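Local coordinates for EGF family domain-containing protein (Toxoplasma gondii, PDB 4Z80), which probably serves as a parasite surface adhesin of the AMA family that binds a RON2-like partner to form the moving junction during host cell invasion, at residues A155-C161 and P191-L195. Numbering follows the deposited sequence.
Sequences AGYLTHC and PLRFL
Pro191 sets its ring carbon CB 3.7 Å from CD2 of His160, the two side chains meeting at a slant. One residue on, Leu192 uses both its backbone N-H and its C=O to bond Cys161: Leu192 N donates to Cys161 O at 2.8 Å, and Cys161 N returns a bond to Leu192 O, lying in that carbonyl's plane. This reciprocal pairing defines Cys161 and Leu192 as an antiparallel hydrogen-bonded pair; His160 and Arg193 form the adjoining non-hydrogen-bonded pair. Together they make a two-stranded antiparallel ribbon, tied by the Cys161–Cys265 disulfide to the chain just past helix 252-262 of this PAN-type AMA ectodomain.

Arg193 runs alongside the imidazole of His160, its chain bent about its CB–CG bond (chi2 -86°), which brings NH1 over one ring face, 3.9 Å from His160 CG. Ring and guanidinium planes are 57° apart, too inclined for a parallel stack. Thr159 OG1 and His160 ND1 are 2.8 Å apart in a hydrogen bond that helps fix the ring's rotation.

Beyond the ribbon, Phe194 N and Leu195 N both donate to Thr159 O, from the same face of its carbonyl plane. Phe194 points its ring across to Gly156, whose CA sits 3.7 Å from the ring centroid and only 10° off the normal, a CH-pi contact; Leu158 O lies in the ring plane at the edge, 3.3 Å from CD2. Leu195 CD2 covers the opposite face, while Leu195 and Thr159 both pack on Ile25 of the bound peptide chain.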
ATOM      1  N   ALA A 155       7.482  -9.359   9.735  1.00 13.40           N
ATOM      2  CA  ALA A 155       7.837  -8.267  10.631  1.00 12.69           C
ATOM      3  C   ALA A 155       9.263  -7.772  10.426  1.00 13.71           C
ATOM      4  O   ALA A 155       9.546  -6.587  10.592  1.00 14.40           O
ATOM      5  CB  ALA A 155       7.659  -8.703  12.063  1.00 14.33           C
ATOM      6  N   GLY A 156      10.159  -8.685  10.093  1.00 13.30           N
ATOM      7  CA  GLY A 156      11.556  -8.345   9.923  1.00 13.62           C
ATOM      8  C   GLY A 156      12.337  -9.558   9.475  1.00 13.43           C
ATOM      9  O   GLY A 156      11.781 -10.651   9.322  1.00 15.18           O
ATOM     10  N   TYR A 157      13.632  -9.368   9.253  1.00 14.60           N
ATOM     11  CA  TYR A 157      14.503 -10.440   8.785  1.00 14.70           C
ATOM     12  C   TYR A 157      15.941 -10.088   9.169  1.00 16.35           C
ATOM     13  O   TYR A 157      16.396  -8.975   8.906  1.00 16.41           O
ATOM     14  CB  TYR A 157      14.360 -10.645   7.269  1.00 14.49           C
ATOM     15  CG  TYR A 157      15.344 -11.638   6.704  1.00 16.43           C
ATOM     16  CD1 TYR A 157      15.278 -12.985   7.039  1.00 17.65           C
ATOM     17  CD2 TYR A 157      16.347 -11.227   5.840  1.00 19.10           C
ATOM     18  CE1 TYR A 157      16.194 -13.889   6.526  1.00 19.26           C
ATOM     19  CE2 TYR A 157      17.256 -12.123   5.322  1.00 16.63           C
ATOM     20  CZ  TYR A 157      17.183 -13.443   5.670  1.00 18.13           C
ATOM     21  OH  TYR A 157      18.108 -14.322   5.148  1.00 22.70           O
ATOM     22  N   LEU A 158      16.626 -11.039   9.811  1.00 14.78           N
ATOM     23  CA  LEU A 158      17.948 -10.835  10.429  1.00 16.29           C
ATOM     24  C   LEU A 158      17.835  -9.806  11.553  1.00 17.51           C
ATOM     25  O   LEU A 158      16.764  -9.264  11.800  1.00 18.41           O
ATOM     26  CB  LEU A 158      18.996 -10.406   9.388  1.00 16.55           C
ATOM     27  CG  LEU A 158      19.111 -11.343   8.184  1.00 15.49           C
ATOM     28  CD1 LEU A 158      20.121 -10.825   7.172  1.00 16.72           C
ATOM     29  CD2 LEU A 158      19.462 -12.756   8.618  1.00 18.86           C
ATOM     30  N   THR A 159      18.924  -9.547  12.270  1.00 15.98           N
ATOM     31  CA  THR A 159      18.822  -8.650  13.423  1.00 14.32           C
ATOM     32  C   THR A 159      18.525  -7.211  13.014  1.00 14.22           C
ATOM     33  O   THR A 159      17.890  -6.469  13.761  1.00 14.55           O
ATOM     34  CB  THR A 159      20.109  -8.661  14.287  1.00 16.49           C
ATOM     35  OG1 THR A 159      21.253  -8.385  13.470  1.00 19.66           O
ATOM     36  CG2 THR A 159      20.279 -10.001  14.967  1.00 16.84           C
ATOM     37  N   HIS A 160      18.990  -6.817  11.835  1.00 16.03           N
ATOM     38  CA  HIS A 160      18.825  -5.443  11.378  1.00 16.90           C
ATOM     39  C   HIS A 160      19.105  -5.358   9.885  1.00 14.40           C
ATOM     40  O   HIS A 160      19.661  -6.281   9.288  1.00 15.56           O
ATOM     41  CB  HIS A 160      19.754  -4.498  12.157  1.00 18.55           C
ATOM     42  CG  HIS A 160      21.206  -4.793  11.957  1.00 18.95           C
ATOM     43  ND1 HIS A 160      21.841  -5.850  12.575  1.00 20.06           N
ATOM     44  CD2 HIS A 160      22.148  -4.175  11.204  1.00 20.19           C
ATOM     45  CE1 HIS A 160      23.111  -5.872  12.207  1.00 21.88           C
ATOM     46  NE2 HIS A 160      23.324  -4.867  11.375  1.00 19.69           N
ATOM     47  N   CYS A 161      18.687  -4.244   9.296  1.00 14.14           N
ATOM     48  CA  CYS A 161      18.853  -3.987   7.881  1.00 17.30           C
ATOM     49  C   CYS A 161      19.492  -2.610   7.683  1.00 15.81           C
ATOM     50  O   CYS A 161      19.013  -1.631   8.249  1.00 17.97           O
ATOM     51  CB  CYS A 161      17.501  -4.051   7.172  1.00 19.99           C
ATOM     52  SG  CYS A 161      17.639  -3.693   5.415  1.00 17.89           S
ATOM     53  N   PRO A 191      21.182   1.679  10.969  1.00 22.12           N
ATOM     54  CA  PRO A 191      20.361   0.580  10.458  1.00 19.45           C
ATOM     55  C   PRO A 191      18.979   0.514  11.091  1.00 20.27           C
ATOM     56  O   PRO A 191      18.734   1.055  12.174  1.00 19.37           O
ATOM     57  CB  PRO A 191      21.181  -0.664  10.805  1.00 21.33           C
ATOM     58  CG  PRO A 191      21.997  -0.270  11.976  1.00 24.62           C
ATOM     59  CD  PRO A 191      22.284   1.202  11.824  1.00 24.88           C
ATOM     60  N   LEU A 192      18.071  -0.145  10.381  1.00 18.14           N
ATOM     61  CA  LEU A 192      16.727  -0.386  10.864  1.00 18.60           C
ATOM     62  C   LEU A 192      16.740  -1.667  11.685  1.00 15.02           C
ATOM     63  O   LEU A 192      17.085  -2.723  11.171  1.00 17.20           O
ATOM     64  CB  LEU A 192      15.763  -0.495   9.689  1.00 17.76           C
ATOM     65  CG  LEU A 192      14.263  -0.609   9.973  1.00 18.47           C
ATOM     66  CD1 LEU A 192      13.752   0.584  10.765  1.00 18.48           C
ATOM     67  CD2 LEU A 192      13.526  -0.751   8.646  1.00 17.48           C
ATOM     68  N   ARG A 193      16.371  -1.563  12.958  1.00 16.97           N
ATOM     69  CA  ARG A 193      16.538  -2.681  13.885  1.00 19.00           C
ATOM     70  C   ARG A 193      15.302  -3.568  13.987  1.00 16.65           C
ATOM     71  O   ARG A 193      14.191  -3.075  14.180  1.00 18.54           O
ATOM     72  CB  ARG A 193      16.872  -2.168  15.287  1.00 22.20           C
ATOM     73  CG  ARG A 193      18.058  -1.229  15.368  1.00 28.97           C
ATOM     74  CD  ARG A 193      19.373  -1.963  15.502  1.00 30.32           C
ATOM     75  NE  ARG A 193      20.471  -1.024  15.719  1.00 31.58           N
ATOM     76  CZ  ARG A 193      21.745  -1.286  15.453  1.00 29.84           C
ATOM     77  NH1 ARG A 193      22.103  -2.465  14.958  1.00 32.36           N
ATOM     78  NH2 ARG A 193      22.666  -0.360  15.673  1.00 31.84           N
ATOM     79  N   PHE A 194      15.512  -4.876  13.887  1.00 16.43           N
ATOM     80  CA  PHE A 194      14.471  -5.862  14.156  1.00 16.61           C
ATOM     81  C   PHE A 194      14.700  -6.410  15.554  1.00 17.39           C
ATOM     82  O   PHE A 194      13.855  -6.270  16.435  1.00 17.78           O
ATOM     83  CB  PHE A 194      14.506  -6.983  13.111  1.00 18.60           C
ATOM     84  CG  PHE A 194      13.433  -8.043  13.280  1.00 14.32           C
ATOM     85  CD1 PHE A 194      12.223  -7.773  13.897  1.00 13.39           C
ATOM     86  CD2 PHE A 194      13.653  -9.320  12.792  1.00 15.36           C
ATOM     87  CE1 PHE A 194      11.258  -8.766  14.021  1.00 15.61           C
ATOM     88  CE2 PHE A 194      12.691 -10.311  12.913  1.00 15.52           C
ATOM     89  CZ  PHE A 194      11.501 -10.034  13.527  1.00 15.48           C
ATOM     90  N   LEU A 195      15.862  -7.026  15.742  1.00 18.73           N
ATOM     91  CA  LEU A 195      16.317  -7.443  17.064  1.00 19.03           C
ATOM     92  C   LEU A 195      17.441  -6.502  17.469  1.00 20.44           C
ATOM     93  O   LEU A 195      18.556  -6.609  16.969  1.00 22.16           O
ATOM     94  CB  LEU A 195      16.781  -8.899  17.054  1.00 19.49           C
ATOM     95  CG  LEU A 195      15.830  -9.853  16.331  1.00 19.25           C
ATOM     96  CD1 LEU A 195      16.357 -11.280  16.382  1.00 23.80           C
ATOM     97  CD2 LEU A 195      14.422  -9.768  16.909  1.00 18.29           C
TER